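Local coordinates for protein beta-1,3-1,4-glucanase (Caldicellulosiruptor sp. F32, PDB 5H4R) that hydrolyses mixed-linkage beta-1,3-1,4-glucans such as lichenan, acting as a glycoside hydrolase of family 5, at residues I99-H104 with D120-V125; I114-L119 with A171-N176; C77-K80 with Q84-D87; Y128-K131 with Y135-I138; G147-N152 with K161-I166. The protein carries 1 engineered substitution. All coordinates share one frame; numbering follows the deposited sequence.

The five contacts are spread over the early part of the (beta/alpha)8 barrel. Along the chain contact 3 comes first, in the loop leading into helix 83-91. Contacts 1, 2 and 4 all use helix 116-131: its first turn meets the end of helix 156-173 (contact 2), its middle the loop after strand 96-99 (contact 1), its last turn strand 135-139 (contact 4). The segments of contacts 1 and 2 alternate, and contacts 4 and 5 fall between the halves of contact 2. Centres of contacts 1 and 2 are about 9 Å apart, those of contacts 3 and 5 about 30 Å. Together they join loops, helices and one strand around the second and third barrel strands.

Contact 1 (I99-H104 with D120-V125)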
# COMPACT_ATOMS: atom_id res chain seq x y z
N ILE A 99 1.54 -6.41 -3.86
CA ILE A 99 2.57 -6.52 -4.89
C ILE A 99 2.62 -5.19 -5.62
O ILE A 99 1.91 -4.99 -6.62
CB ILE A 99 2.27 -7.68 -5.84
CG1 ILE A 99 2.20 -9.00 -5.07
CG2 ILE A 99 3.39 -7.75 -6.92
CD1 ILE A 99 1.64 -10.18 -5.93
N PRO A 100 3.39 -4.22 -5.12
CA PRO A 100 3.50 -2.94 -5.82
C PRO A 100 4.27 -3.12 -7.11
O PRO A 100 5.27 -3.85 -7.17
CB PRO A 100 4.26 -2.06 -4.82
CG PRO A 100 5.06 -3.04 -4.00
CD PRO A 100 4.20 -4.27 -3.89
N VAL A 101 3.80 -2.46 -8.17
CA VAL A 101 4.42 -2.60 -9.48
C VAL A 101 4.67 -1.22 -10.07
O VAL A 101 3.74 -0.43 -10.23
CB VAL A 101 3.57 -3.42 -10.46
CG1 VAL A 101 4.31 -3.57 -11.77
CG2 VAL A 101 3.25 -4.79 -9.86
N SER A 102 5.90 -0.97 -10.49
CA SER A 102 6.20 0.21 -11.30
C SER A 102 6.24 -0.23 -12.75
O SER A 102 7.00 -1.13 -13.11
CB SER A 102 7.51 0.85 -10.87
OG SER A 102 7.39 1.30 -9.54
N TRP A 103 5.41 0.41 -13.59
CA TRP A 103 5.27 -0.01 -14.98
C TRP A 103 6.06 0.84 -15.98
O TRP A 103 6.23 0.39 -17.12
CB TRP A 103 3.79 0.01 -15.41
CG TRP A 103 2.88 -0.73 -14.49
CD1 TRP A 103 2.22 -0.23 -13.40
CD2 TRP A 103 2.56 -2.15 -14.54
NE1 TRP A 103 1.51 -1.23 -12.78
CE2 TRP A 103 1.70 -2.41 -13.46
CE3 TRP A 103 2.92 -3.20 -15.39
CZ2 TRP A 103 1.18 -3.67 -13.20
CZ3 TRP A 103 2.42 -4.46 -15.12
CH2 TRP A 103 1.54 -4.68 -14.04
N HIS A 104 6.49 2.05 -15.60
CA HIS A 104 6.96 2.99 -16.62
C HIS A 104 8.27 2.56 -17.28
O HIS A 104 8.55 3.03 -18.40
CB HIS A 104 7.09 4.41 -16.04
CG HIS A 104 8.31 4.65 -15.21
ND1 HIS A 104 8.30 4.55 -13.83
CD2 HIS A 104 9.56 5.03 -15.55
CE1 HIS A 104 9.50 4.84 -13.36
NE2 HIS A 104 10.29 5.14 -14.38
N ASP A 120 3.69 -10.98 -17.74
CA ASP A 120 3.72 -12.42 -17.48
C ASP A 120 4.39 -12.75 -16.15
O ASP A 120 3.92 -13.60 -15.39
CB ASP A 120 4.46 -13.16 -18.60
CG ASP A 120 3.72 -13.20 -19.94
OD1 ASP A 120 2.55 -12.79 -20.05
OD2 ASP A 120 4.34 -13.70 -20.90
N ARG A 121 5.52 -12.09 -15.86
CA ARG A 121 6.23 -12.37 -14.60
C ARG A 121 5.42 -11.90 -13.39
O ARG A 121 5.33 -12.62 -12.39
CB ARG A 121 7.62 -11.73 -14.64
CG ARG A 121 8.40 -11.90 -13.33
CD ARG A 121 8.64 -13.37 -12.92
NE ARG A 121 9.25 -13.40 -11.59
CZ ARG A 121 9.14 -14.40 -10.72
NH1 ARG A 121 8.50 -15.53 -11.05
NH2 ARG A 121 9.70 -14.29 -9.53
N VAL A 122 4.84 -10.70 -13.46
CA VAL A 122 3.96 -10.22 -12.39
C VAL A 122 2.85 -11.23 -12.14
O VAL A 122 2.52 -11.55 -11.00
CB VAL A 122 3.40 -8.83 -12.74
CG1 VAL A 122 2.33 -8.42 -11.74
CG2 VAL A 122 4.54 -7.79 -12.74
N GLN A 123 2.26 -11.74 -13.22
CA GLN A 123 1.15 -12.69 -13.07
C GLN A 123 1.61 -13.99 -12.41
O GLN A 123 0.86 -14.60 -11.63
CB GLN A 123 0.54 -12.97 -14.44
CG GLN A 123 -0.66 -13.91 -14.38
CD GLN A 123 -1.33 -14.13 -15.72
OE1 GLN A 123 -0.70 -14.04 -16.79
NE2 GLN A 123 -2.62 -14.46 -15.68
N GLN A 124 2.83 -14.43 -12.71
CA GLN A 124 3.36 -15.61 -12.06
C GLN A 124 3.40 -15.43 -10.55
O GLN A 124 3.06 -16.35 -9.80
CB GLN A 124 4.76 -15.89 -12.60
CG GLN A 124 5.37 -17.16 -12.18
CD GLN A 124 6.55 -17.49 -13.07
OE1 GLN A 124 7.29 -16.59 -13.52
NE2 GLN A 124 6.70 -18.78 -13.37
N VAL A 125 3.81 -14.26 -10.08
CA VAL A 125 3.89 -14.01 -8.64
C VAL A 125 2.49 -13.86 -8.02
O VAL A 125 2.24 -14.36 -6.92
CB VAL A 125 4.79 -12.79 -8.39
CG1 VAL A 125 4.80 -12.45 -6.88
CG2 VAL A 125 6.19 -13.10 -8.88
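The backbone N of Ile99 is hydrogen-bonded to Ile137 O, which keeps Ile99 in line with the neighbouring barrel strand while its side chain runs out to helix 116-131. There its terminal CD1 lies against Val125 CG1, 4.0 Å away. Two residues on, Val101, whose side chain is about 11 Å from a bound glucose unit, divides its methyls between two jobs. With CG1 anti to the backbone N (chi1 -178°), that methyl sits 3.3 Å above the centre of the Trp103 ring, covering one face, and CG2 is left to meet Val122 CG1 tip to tip at 4.2 Å. The same Val122 methyl also takes the far end of the indole, with Trp103 CH2 at 4.5 Å, so one valine on the helix serves two residues of the loop. Trp103 NE1 is hydrogen-bonded to the backbone O of Asn139, which helps to fix the ring's orientation. Val125 is forked too: its CG2 lies 3.7 Å above the middle of the Arg121 guanidinium plane. That plane is held further by Arg121 NH1, which donates to Gln124 OE1 at 2.9 Å from above the carbonyl plane, and by a salt bridge from NE to Glu73. The contact itself is wholly apolar and buried. It packs the loop that follows the second strand against the helix that comes after it in a (beta/alpha)8 barrel.

Contact 2 (I114-L119 with A171-N176)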
# COMPACT_ATOMS: atom_id res chain seq x y z
N ILE A 114 2.37 -2.45 -22.34
CA ILE A 114 3.17 -3.14 -21.32
C ILE A 114 3.88 -4.33 -21.96
O ILE A 114 3.27 -5.13 -22.68
CB ILE A 114 2.29 -3.60 -20.15
CG1 ILE A 114 1.61 -2.41 -19.46
CG2 ILE A 114 3.14 -4.36 -19.13
CD1 ILE A 114 0.52 -2.83 -18.48
N SER A 115 5.18 -4.43 -21.69
CA SER A 115 5.97 -5.59 -22.09
C SER A 115 5.30 -6.88 -21.64
O SER A 115 4.98 -7.04 -20.46
CB SER A 115 7.37 -5.50 -21.49
OG SER A 115 7.92 -6.80 -21.35
N LYS A 116 5.10 -7.79 -22.59
CA LYS A 116 4.50 -9.07 -22.26
C LYS A 116 5.32 -9.83 -21.22
O LYS A 116 4.75 -10.44 -20.31
CB LYS A 116 4.32 -9.92 -23.51
CG LYS A 116 3.53 -11.19 -23.24
CD LYS A 116 3.29 -11.98 -24.53
CE LYS A 116 2.58 -13.30 -24.26
NZ LYS A 116 3.37 -14.19 -23.37
N ARG A 117 6.66 -9.82 -21.34
CA ARG A 117 7.47 -10.59 -20.40
C ARG A 117 7.30 -10.06 -18.99
O ARG A 117 7.22 -10.84 -18.03
CB ARG A 117 8.95 -10.55 -20.80
CG ARG A 117 9.22 -11.38 -22.03
CD ARG A 117 10.68 -11.38 -22.40
NE ARG A 117 11.51 -12.09 -21.42
CZ ARG A 117 12.45 -11.53 -20.66
NH1 ARG A 117 12.72 -10.23 -20.75
NH2 ARG A 117 13.16 -12.27 -19.82
N TRP A 118 7.17 -8.75 -18.85
CA TRP A 118 7.00 -8.16 -17.53
C TRP A 118 5.64 -8.52 -16.93
O TRP A 118 5.55 -8.96 -15.78
CB TRP A 118 7.17 -6.65 -17.63
CG TRP A 118 7.06 -5.91 -16.32
CD1 TRP A 118 6.05 -5.10 -15.93
CD2 TRP A 118 8.03 -5.90 -15.26
NE1 TRP A 118 6.32 -4.58 -14.69
CE2 TRP A 118 7.52 -5.06 -14.25
CE3 TRP A 118 9.27 -6.51 -15.06
CZ2 TRP A 118 8.21 -4.81 -13.05
CZ3 TRP A 118 9.95 -6.28 -13.88
CH2 TRP A 118 9.42 -5.42 -12.90
N LEU A 119 4.57 -8.33 -17.70
CA LEU A 119 3.24 -8.64 -17.18
C LEU A 119 3.10 -10.13 -16.89
O LEU A 119 2.50 -10.52 -15.87
CB LEU A 119 2.18 -8.17 -18.18
CG LEU A 119 0.72 -8.32 -17.75
CD1 LEU A 119 0.43 -7.64 -16.42
CD2 LEU A 119 -0.14 -7.72 -18.82
N ALA A 171 -6.16 -4.96 -16.00
CA ALA A 171 -7.47 -5.50 -15.64
C ALA A 171 -7.88 -6.60 -16.60
O ALA A 171 -8.46 -7.62 -16.20
CB ALA A 171 -8.52 -4.40 -15.60
N THR A 172 -7.58 -6.43 -17.89
CA THR A 172 -7.95 -7.46 -18.85
C THR A 172 -7.20 -8.76 -18.56
O THR A 172 -7.79 -9.85 -18.60
CB THR A 172 -7.68 -6.98 -20.29
OG1 THR A 172 -8.54 -5.88 -20.60
CG2 THR A 172 -7.97 -8.09 -21.30
N ARG A 173 -5.91 -8.68 -18.25
CA ARG A 173 -5.15 -9.89 -17.98
C ARG A 173 -5.75 -10.66 -16.81
O ARG A 173 -5.79 -11.89 -16.83
CB ARG A 173 -3.69 -9.53 -17.69
CG ARG A 173 -2.78 -10.70 -17.30
CD ARG A 173 -2.63 -11.69 -18.45
NE ARG A 173 -1.76 -11.17 -19.53
CZ ARG A 173 -0.46 -11.39 -19.61
NH1 ARG A 173 0.15 -12.13 -18.70
NH2 ARG A 173 0.24 -10.91 -20.62
N PHE A 174 -6.18 -9.94 -15.77
CA PHE A 174 -6.60 -10.53 -14.51
C PHE A 174 -8.11 -10.61 -14.36
O PHE A 174 -8.60 -10.83 -13.25
CB PHE A 174 -5.98 -9.76 -13.33
CG PHE A 174 -4.50 -9.95 -13.19
CD1 PHE A 174 -3.97 -11.09 -12.59
CD2 PHE A 174 -3.62 -8.99 -13.66
CE1 PHE A 174 -2.60 -11.25 -12.45
CE2 PHE A 174 -2.26 -9.15 -13.53
CZ PHE A 174 -1.75 -10.28 -12.95
N LYS A 175 -8.85 -10.47 -15.46
CA LYS A 175 -10.31 -10.29 -15.36
C LYS A 175 -11.01 -11.49 -14.73
O LYS A 175 -12.03 -11.31 -14.06
CB LYS A 175 -10.92 -9.99 -16.74
CG LYS A 175 -10.85 -11.12 -17.70
CD LYS A 175 -11.23 -10.68 -19.13
CE LYS A 175 -12.69 -10.34 -19.23
NZ LYS A 175 -13.08 -10.14 -20.68
N ASN A 176 -10.49 -12.71 -14.91
CA ASN A 176 -11.15 -13.91 -14.38
C ASN A 176 -10.54 -14.38 -13.06
O ASN A 176 -10.76 -15.53 -12.66
CB ASN A 176 -11.11 -15.02 -15.43
CG ASN A 176 -11.99 -14.70 -16.62
OD1 ASN A 176 -12.85 -13.82 -16.55
ND2 ASN A 176 -11.79 -15.42 -17.73
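The backbones come closest at Leu119 and Arg173, whose CA atoms stand 8.5 Å apart, where the first turn of helix 116-131 faces the last turn of helix 156-173. That first turn is capped by Ser115, whose OG accepts from Trp118 N at 3.3 Å. Arg173 does most of the bridging. Its chain bends twice, at chi2 (64°) and chi3 (74°), which lays the guanidinium over Leu119: CD2 sits under one face, toward the rim, 3.7 Å from NH2. Lys116 CG comes to the edge of the same group, 4.2 Å from Arg173 NH2. The two cationic ends, Lys116 NZ and Arg173 NH2, are 5.3 Å apart, and Asp120 answers both, with OD2 to the lysine and OD1 to Arg173 NH1. Arg173 NH1 is also hydrogen-bonded to Gln123 OE1. A leucine in place of Arg173 would probably take from Asp120 OD1 and Gln123 OE1 the cation they share. Below the guanidinium layer, Leu119 CD1 approaches Phe174 CE2 obliquely at 4.2 Å. Phe174, just past the helix end, tucks inward against Val126 of helix 116-131 and against Leu181 and Phe183 of strand 181-184, so the two neighbouring helices close over the barrel wall here.

Contact 3 (C77-K80 with Q84-D87); sequences CGVK and QMID
In the long loop between the first barrel strand and its helix, Val79 and Lys80 are met by Met85, which reaches back from the first turns of helix 83-91. The methionine is fully extended over its first two torsions, with CG anti to the backbone N (chi1 -176°), and bends only at the last, chi3 -54°. This long arm spans a gap of 9.5 Å between the CA atoms of Lys80 and Met85, and its terminal methyl is what touches Val79 and Lys80. CE lies 4.1 Å from Val79 CG1, the two chains meeting at a slant, and 3.7 Å from the backbone carbonyl O of Lys80, a plain van der Waals approach. The loop turns into position through Gly78, which has a positive phi of 79° and comes soon after the short helix 72-75. In the (beta/alpha)8 barrel such loops, at the carboxyl ends of the strands, frame the active-site end, and the Val79 side chain is about 12 Å from a bound glucose unit. The side chain of Lys80 starts out away from Met85, and its CG packs against Arg121 NH2 of helix 116-131. Cys77 O accepts from Asn363 ND2, which ties the start of this segment to the chain just after the last barrel strand. At the helix, Met85 N is hydrogen-bonded to Thr82 OG1, while the methionine side chain also rests on Arg377.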
# COMPACT_ATOMS: atom_id res chain seq x y z
N CYS A 77 15.87 -5.56 -4.20
CA CYS A 77 15.74 -6.54 -3.11
C CYS A 77 16.75 -7.67 -3.22
O CYS A 77 17.01 -8.34 -2.21
CB CYS A 77 14.33 -7.13 -3.10
SG CYS A 77 13.92 -8.14 -4.54
N GLY A 78 17.32 -7.88 -4.40
CA GLY A 78 18.41 -8.80 -4.62
C GLY A 78 18.06 -10.27 -4.70
O GLY A 78 18.98 -11.10 -4.74
N VAL A 79 16.78 -10.64 -4.64
CA VAL A 79 16.38 -12.04 -4.57
C VAL A 79 15.13 -12.23 -5.41
O VAL A 79 14.15 -11.51 -5.23
CB VAL A 79 16.09 -12.50 -3.12
CG1 VAL A 79 15.70 -13.97 -3.07
CG2 VAL A 79 17.28 -12.24 -2.20
N LYS A 80 15.16 -13.18 -6.36
CA LYS A 80 13.99 -13.40 -7.19
C LYS A 80 12.89 -14.08 -6.39
O LYS A 80 13.14 -14.99 -5.61
CB LYS A 80 14.37 -14.25 -8.41
CG LYS A 80 13.23 -14.41 -9.44
CD LYS A 80 13.68 -15.12 -10.68
CE LYS A 80 12.52 -15.29 -11.67
NZ LYS A 80 12.97 -15.95 -12.92
N GLN A 84 7.99 -20.67 -2.79
CA GLN A 84 8.35 -20.99 -1.41
C GLN A 84 8.36 -19.73 -0.55
O GLN A 84 7.97 -19.76 0.62
CB GLN A 84 9.72 -21.69 -1.38
CG GLN A 84 10.10 -22.23 -0.02
CD GLN A 84 11.46 -22.93 -0.00
OE1 GLN A 84 12.17 -22.97 -1.01
NE2 GLN A 84 11.82 -23.48 1.15
N MET A 85 8.81 -18.62 -1.10
CA MET A 85 8.83 -17.37 -0.34
C MET A 85 7.42 -16.95 0.04
O MET A 85 7.16 -16.59 1.19
CB MET A 85 9.50 -16.30 -1.18
CG MET A 85 9.67 -14.98 -0.50
SD MET A 85 10.36 -13.78 -1.67
CE MET A 85 11.78 -14.62 -2.22
N ILE A 86 6.49 -16.98 -0.91
CA ILE A 86 5.12 -16.60 -0.59
C ILE A 86 4.49 -17.60 0.37
O ILE A 86 3.74 -17.22 1.27
CB ILE A 86 4.30 -16.44 -1.89
CG1 ILE A 86 5.01 -15.47 -2.85
CG2 ILE A 86 2.87 -16.00 -1.58
CD1 ILE A 86 5.39 -14.16 -2.22
N ASP A 87 4.80 -18.89 0.21
CA ASP A 87 4.36 -19.90 1.18
C ASP A 87 4.81 -19.54 2.59
O ASP A 87 4.06 -19.73 3.56
CB ASP A 87 4.95 -21.26 0.85
CG ASP A 87 4.42 -21.88 -0.44
OD1 ASP A 87 3.43 -21.42 -1.05
OD2 ASP A 87 5.04 -22.90 -0.83

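Contact 4 (Y128-K131 with Y135-I138)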
# COMPACT_ATOMS: atom_id res chain seq x y z
N TYR A 128 1.39 -17.27 -7.30
CA TYR A 128 1.94 -17.86 -6.08
C TYR A 128 1.01 -17.57 -4.91
O TYR A 128 0.78 -18.43 -4.06
CB TYR A 128 3.32 -17.30 -5.70
CG TYR A 128 4.47 -17.48 -6.67
CD1 TYR A 128 4.52 -18.52 -7.58
CD2 TYR A 128 5.53 -16.59 -6.64
CE1 TYR A 128 5.61 -18.66 -8.46
CE2 TYR A 128 6.61 -16.72 -7.50
CZ TYR A 128 6.65 -17.74 -8.39
OH TYR A 128 7.76 -17.82 -9.22
N ALA A 129 0.53 -16.33 -4.84
CA ALA A 129 -0.32 -15.89 -3.73
C ALA A 129 -1.73 -16.46 -3.84
O ALA A 129 -2.34 -16.85 -2.83
CB ALA A 129 -0.36 -14.37 -3.69
N MET A 130 -2.28 -16.50 -5.05
CA MET A 130 -3.60 -17.11 -5.22
C MET A 130 -3.58 -18.58 -4.83
O MET A 130 -4.56 -19.10 -4.27
CB MET A 130 -4.09 -16.96 -6.67
CG MET A 130 -4.22 -15.52 -7.13
SD MET A 130 -5.63 -14.63 -6.40
CE MET A 130 -7.01 -15.49 -7.10
N LYS A 131 -2.49 -19.29 -5.13
CA LYS A 131 -2.43 -20.70 -4.75
C LYS A 131 -2.47 -20.86 -3.24
O LYS A 131 -2.96 -21.89 -2.74
CB LYS A 131 -1.17 -21.33 -5.32
CG LYS A 131 -1.29 -21.61 -6.80
CD LYS A 131 0.01 -22.20 -7.37
CE LYS A 131 -0.20 -22.88 -8.74
NZ LYS A 131 -0.48 -21.91 -9.83
N TYR A 135 -5.39 -12.82 -0.12
CA TYR A 135 -5.77 -11.59 -0.80
C TYR A 135 -4.52 -10.98 -1.44
O TYR A 135 -3.42 -11.11 -0.91
CB TYR A 135 -6.44 -10.63 0.18
CG TYR A 135 -7.75 -11.16 0.69
CD1 TYR A 135 -7.79 -12.04 1.76
CD2 TYR A 135 -8.94 -10.78 0.11
CE1 TYR A 135 -8.99 -12.54 2.23
CE2 TYR A 135 -10.13 -11.29 0.53
CZ TYR A 135 -10.17 -12.15 1.61
OH TYR A 135 -11.39 -12.62 2.01
N VAL A 136 -4.69 -10.38 -2.62
CA VAL A 136 -3.58 -9.83 -3.37
C VAL A 136 -3.96 -8.44 -3.83
O VAL A 136 -5.06 -8.25 -4.37
CB VAL A 136 -3.22 -10.70 -4.60
CG1 VAL A 136 -2.06 -10.09 -5.37
CG2 VAL A 136 -2.89 -12.11 -4.17
N ILE A 137 -3.06 -7.47 -3.61
CA ILE A 137 -3.22 -6.10 -4.09
C ILE A 137 -2.13 -5.81 -5.12
O ILE A 137 -0.94 -6.01 -4.84
CB ILE A 137 -3.13 -5.08 -2.94
CG1 ILE A 137 -4.20 -5.34 -1.87
CG2 ILE A 137 -3.22 -3.67 -3.51
CD1 ILE A 137 -3.90 -4.65 -0.55
N ILE A 138 -2.53 -5.34 -6.31
CA ILE A 138 -1.57 -4.87 -7.31
C ILE A 138 -1.90 -3.41 -7.64
O ILE A 138 -3.06 -3.00 -7.55
CB ILE A 138 -1.56 -5.73 -8.59
CG1 ILE A 138 -2.93 -5.81 -9.24
CG2 ILE A 138 -1.06 -7.13 -8.28
CD1 ILE A 138 -2.94 -6.61 -10.58
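Ala129 presses its CB onto Val136 CG2 at 3.4 Å, closer than carbon atoms usually come, a tight spot between helix and strand. The pair belongs to the beta-alpha-beta crossover of the (beta/alpha)8 barrel in which strand 96-99, helix 116-131 and strand 135-139 follow one another. After the helix the chain needs only a few residues to turn back and enter the strand, and the CA atoms of Ala129 and Val136 are 6.9 Å apart. A side chain as small as alanine lets the backbone of the helix come this near. In Val136, CG1 takes the position anti to the backbone N (chi1 180°), and CG2, beside that N, is the branch that meets the helix. Met130 approaches the same methyl from the next position on the helix: its chain is curled, which brings SD to 4.3 Å from Val136 CG2, and it also packs on Tyr177 and Asn178. The polar neighbours face other ways. Tyr135 points away from the helix, its ring stacked on His180 and its OH hydrogen-bonded to Asp46, while Tyr128 OH pairs with Arg121 NH1 about two turns earlier on the same helix. Helix 83-91 packs beside it, with Ile86 CG2 against Ala129 CA. Val136 has a second apolar neighbour for its other branch, the preceding strand's Ile99, whose CD1 packs against Val136 CG1.

Contact 5 (G147-N152 with K161-I166)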
# COMPACT_ATOMS: atom_id res chain seq x y z
N GLY A 147 4.43 12.72 -18.13
CA GLY A 147 4.48 11.74 -19.19
C GLY A 147 3.95 10.39 -18.81
O GLY A 147 3.61 9.60 -19.70
N TYR A 148 3.86 10.10 -17.51
CA TYR A 148 3.18 8.90 -17.03
C TYR A 148 2.03 9.38 -16.15
O TYR A 148 1.13 10.05 -16.67
CB TYR A 148 4.18 7.94 -16.38
CG TYR A 148 5.27 7.53 -17.34
CD1 TYR A 148 5.01 6.66 -18.39
CD2 TYR A 148 6.55 8.04 -17.23
CE1 TYR A 148 6.00 6.30 -19.29
CE2 TYR A 148 7.55 7.68 -18.13
CZ TYR A 148 7.26 6.81 -19.16
OH TYR A 148 8.24 6.45 -20.06
N TYR A 149 2.03 9.07 -14.85
CA TYR A 149 0.99 9.54 -13.93
C TYR A 149 1.48 10.84 -13.31
O TYR A 149 2.48 10.85 -12.58
CB TYR A 149 0.69 8.50 -12.84
CG TYR A 149 -0.50 8.84 -11.96
CD1 TYR A 149 -0.46 9.94 -11.11
CD2 TYR A 149 -1.67 8.07 -12.00
CE1 TYR A 149 -1.54 10.27 -10.32
CE2 TYR A 149 -2.75 8.39 -11.20
CZ TYR A 149 -2.67 9.48 -10.36
OH TYR A 149 -3.76 9.79 -9.57
N TYR A 150 0.81 11.95 -13.61
CA TYR A 150 1.16 13.19 -12.92
C TYR A 150 -0.09 14.03 -12.65
O TYR A 150 -0.80 14.41 -13.60
CB TYR A 150 2.20 14.00 -13.71
CG TYR A 150 3.04 14.86 -12.81
CD1 TYR A 150 3.98 14.29 -11.94
CD2 TYR A 150 2.86 16.24 -12.77
CE1 TYR A 150 4.74 15.06 -11.09
CE2 TYR A 150 3.61 17.02 -11.92
CZ TYR A 150 4.56 16.44 -11.09
OH TYR A 150 5.26 17.26 -10.25
N PRO A 151 -0.40 14.36 -11.38
CA PRO A 151 -1.72 14.95 -11.07
C PRO A 151 -1.76 16.47 -11.09
O PRO A 151 -1.88 17.14 -10.05
CB PRO A 151 -1.98 14.40 -9.67
CG PRO A 151 -0.60 14.39 -9.03
CD PRO A 151 0.32 13.95 -10.15
N ASN A 152 -1.67 17.06 -12.28
CA ASN A 152 -1.99 18.47 -12.42
C ASN A 152 -2.60 18.70 -13.79
O ASN A 152 -2.63 17.81 -14.65
CB ASN A 152 -0.77 19.37 -12.13
CG ASN A 152 0.36 19.25 -13.15
OD1 ASN A 152 0.25 18.58 -14.19
ND2 ASN A 152 1.47 19.93 -12.85
N LYS A 161 -4.57 9.14 -20.11
CA LYS A 161 -4.20 8.12 -21.08
C LYS A 161 -3.42 7.00 -20.43
O LYS A 161 -3.61 5.81 -20.75
CB LYS A 161 -3.38 8.76 -22.20
CG LYS A 161 -3.05 7.84 -23.32
CD LYS A 161 -2.29 8.59 -24.44
CE LYS A 161 -2.07 7.73 -25.67
NZ LYS A 161 -3.31 7.46 -26.44
N TYR A 162 -2.51 7.36 -19.51
CA TYR A 162 -1.69 6.37 -18.82
C TYR A 162 -2.53 5.48 -17.91
O TYR A 162 -2.41 4.25 -17.95
CB TYR A 162 -0.60 7.09 -18.01
CG TYR A 162 0.42 6.14 -17.40
CD1 TYR A 162 1.33 5.49 -18.20
CD2 TYR A 162 0.48 5.91 -16.01
CE1 TYR A 162 2.27 4.63 -17.68
CE2 TYR A 162 1.43 5.03 -15.48
CZ TYR A 162 2.32 4.41 -16.32
OH TYR A 162 3.29 3.53 -15.87
N VAL A 163 -3.37 6.08 -17.07
CA VAL A 163 -4.26 5.30 -16.20
C VAL A 163 -5.15 4.39 -17.04
O VAL A 163 -5.25 3.18 -16.78
CB VAL A 163 -5.08 6.24 -15.30
CG1 VAL A 163 -6.14 5.46 -14.51
CG2 VAL A 163 -4.18 6.99 -14.35
N LYS A 164 -5.78 4.94 -18.08
CA LYS A 164 -6.64 4.13 -18.96
C LYS A 164 -5.87 2.96 -19.55
O LYS A 164 -6.35 1.82 -19.55
CB LYS A 164 -7.24 4.99 -20.07
CG LYS A 164 -8.36 5.90 -19.65
CD LYS A 164 -9.08 6.47 -20.88
CE LYS A 164 -10.20 7.41 -20.47
NZ LYS A 164 -10.84 8.06 -21.65
N SER A 165 -4.67 3.22 -20.08
CA SER A 165 -3.96 2.17 -20.80
C SER A 165 -3.42 1.11 -19.86
O SER A 165 -3.57 -0.10 -20.12
CB SER A 165 -2.81 2.73 -21.62
OG SER A 165 -2.21 1.63 -22.30
N ILE A 166 -2.73 1.51 -18.79
CA ILE A 166 -2.22 0.54 -17.83
C ILE A 166 -3.36 -0.32 -17.29
O ILE A 166 -3.25 -1.55 -17.26
CB ILE A 166 -1.45 1.22 -16.69
CG1 ILE A 166 -0.19 1.92 -17.20
CG2 ILE A 166 -1.07 0.20 -15.60
CD1 ILE A 166 0.87 1.02 -17.87
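Tyr162 offers one ring face to Tyr148 in an unusual way: the CB of Tyr148 stands almost exactly over the ring, 3.9 Å from its centroid and 6° off the normal, a CH-pi contact. The Tyr148 ring then continues past it as an offset edge-to-face pair, with centroids 5.4 Å apart and planes at 69°, and its CD1 edge comes to 3.5 Å from Tyr162 CE1. Beyond the opposite face of Tyr162 lies Ile166 CG1, one turn on, 3.6 Å above the plane, so the ring is clamped between loop and helix, which limits its rotation. Its far end is anchored by OH, hydrogen-bonded to Asp143 OD2. The backbone joins in, with Tyr149 N at 3.7 Å from Tyr162 CD2. An alanine instead of Tyr162 is likely to open a gap beneath Tyr148, set that ring free to shift, and deprive Asp143 of a hydrogen-bond partner. Beside this pair, Tyr149 goes deeper: with its CG anti to the backbone N (chi1 -173°), the ring runs past Val163, whose CG2 is 3.6 Å from CD2. The loop after strand 135-139 is thus held to helix 156-173, with Leu217 of helix 205-226 against Tyr149 and Phe112 and Trp103 against Tyr162.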